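Local structure of putative transcription regulator (Lactobacillus plantarum WCFS1, 3COL) at residues D17-I22 with D59-R64. The protein probably binds DNA through an N-terminal helix-turn-helix domain of the TetR family and regulates transcription. Sequence-based numbering, arbitrary orientation.
Sequences DAVAAI and DSVYAR
Arg64 reaches Asp17 with a side chain that leaves its helix extended, CG anti to the backbone N (chi1 -169°), and then bends at chi3 (71°), which brings the guanidinium alongside the other helix. There NH1 donates to Asp17 OD1 at 2.8 Å, the bond running nearly along the C-O axis of the carboxylate and close to the guanidinium plane, with an N-H...O angle of 158°. The two planar groups are twisted against each other, and OD1 alone of the carboxylate oxygens meets the guanidinium. A water closes a small ring beside it, donating to Asp17 OD1 and accepting from Arg64 NH2 at 2.9 Å; OD1 is thus gripped twice. The same NH2 lies 3.7 Å from Ala20 CB. A leucine in place of Arg64 would probably leave the Asp17 carboxylate without its charged mate and the bridging water without its donor. Next to the salt bridge the contact is apolar and buried: Val61 sends CG2 against Val19 CG1, a tight 3.5 Å, while its CG1 rests 4.1 Å from Ala20 CB. The small Ala20 lies across from Val61, with CA atoms 6.6 Å apart, and the helix axes, 9.5 Å apart, cross almost perpendicularly. The contact joins helix 11-26 to helix 54-67 within the TetR-type DNA-binding domain. Val19 also packs on Val36 of helix 33-40, in the helix-turn-helix region, whereas Val61 touches Ile109 of helix 106-117, which probably belongs to the C-terminal regulatory domain, as in TetR-family proteins.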
# COMPACT_ATOMS: atom_id res chain seq x y z
N ASP A 17 7.07 -10.85 18.57
CA ASP A 17 5.83 -10.11 18.86
C ASP A 17 6.14 -8.68 19.28
O ASP A 17 5.47 -7.74 18.83
CB ASP A 17 5.02 -10.80 19.94
CG ASP A 17 4.33 -12.04 19.44
OD1 ASP A 17 4.35 -12.30 18.20
OD2 ASP A 17 3.74 -12.74 20.28
N ALA A 18 7.15 -8.51 20.12
CA ALA A 18 7.61 -7.16 20.54
C ALA A 18 8.09 -6.27 19.36
O ALA A 18 7.70 -5.12 19.25
CB ALA A 18 8.69 -7.29 21.56
N VAL A 19 8.94 -6.82 18.48
CA VAL A 19 9.38 -6.13 17.25
C VAL A 19 8.17 -5.72 16.41
O VAL A 19 8.12 -4.60 15.91
CB VAL A 19 10.35 -7.02 16.39
CG1 VAL A 19 10.72 -6.37 15.03
CG2 VAL A 19 11.63 -7.36 17.19
N ALA A 20 7.20 -6.63 16.24
CA ALA A 20 6.07 -6.37 15.38
C ALA A 20 5.21 -5.22 15.93
O ALA A 20 4.74 -4.37 15.15
CB ALA A 20 5.26 -7.65 15.18
N ALA A 21 5.03 -5.18 17.25
CA ALA A 21 4.33 -4.07 17.92
C ALA A 21 5.00 -2.72 17.73
O ALA A 21 4.35 -1.73 17.47
CB ALA A 21 4.15 -4.36 19.44
N ILE A 22 6.32 -2.68 17.90
CA ILE A 22 7.10 -1.46 17.67
C ILE A 22 6.97 -0.98 16.21
O ILE A 22 6.73 0.22 15.95
CB ILE A 22 8.61 -1.68 18.04
CG1 ILE A 22 8.77 -1.92 19.54
CG2 ILE A 22 9.46 -0.48 17.58
CD1 ILE A 22 10.15 -2.51 19.93
N ASP A 59 14.38 -8.46 10.15
CA ASP A 59 14.40 -9.48 9.13
C ASP A 59 13.61 -10.70 9.59
O ASP A 59 12.95 -11.34 8.80
CB ASP A 59 15.82 -9.91 8.76
CG ASP A 59 16.60 -8.85 7.98
OD1 ASP A 59 15.99 -7.81 7.62
OD2 ASP A 59 17.82 -9.04 7.76
N SER A 60 13.72 -11.01 10.90
CA SER A 60 13.03 -12.16 11.50
C SER A 60 11.51 -12.00 11.43
O SER A 60 10.78 -12.92 11.03
CB SER A 60 13.49 -12.39 12.93
OG SER A 60 12.78 -13.47 13.53
N VAL A 61 11.03 -10.82 11.79
CA VAL A 61 9.61 -10.52 11.67
C VAL A 61 9.15 -10.47 10.20
O VAL A 61 8.05 -10.95 9.87
CB VAL A 61 9.23 -9.22 12.43
CG1 VAL A 61 7.77 -8.84 12.15
CG2 VAL A 61 9.49 -9.41 13.95
N TYR A 62 9.96 -9.89 9.33
CA TYR A 62 9.65 -9.94 7.88
C TYR A 62 9.41 -11.39 7.40
O TYR A 62 8.36 -11.67 6.81
CB TYR A 62 10.72 -9.25 7.03
CG TYR A 62 10.29 -9.10 5.56
CD1 TYR A 62 9.31 -8.18 5.20
CD2 TYR A 62 10.84 -9.90 4.55
CE1 TYR A 62 8.91 -8.05 3.89
CE2 TYR A 62 10.44 -9.79 3.24
CZ TYR A 62 9.47 -8.86 2.91
OH TYR A 62 9.06 -8.73 1.60
N ALA A 63 10.35 -12.30 7.70
CA ALA A 63 10.26 -13.67 7.23
C ALA A 63 9.08 -14.42 7.89
O ALA A 63 8.43 -15.21 7.23
CB ALA A 63 11.58 -14.42 7.45
N ARG A 64 8.82 -14.16 9.17
CA ARG A 64 7.65 -14.71 9.86
C ARG A 64 6.34 -14.33 9.18
O ARG A 64 5.52 -15.22 8.87
CB ARG A 64 7.59 -14.24 11.31
CG ARG A 64 6.54 -14.99 12.15
CD ARG A 64 6.43 -14.44 13.56
NE ARG A 64 5.81 -13.12 13.61
CZ ARG A 64 5.45 -12.53 14.75
NH1 ARG A 64 5.65 -13.15 15.92
NH2 ARG A 64 4.88 -11.32 14.73
O HOH W 1 2.88 -10.26 16.61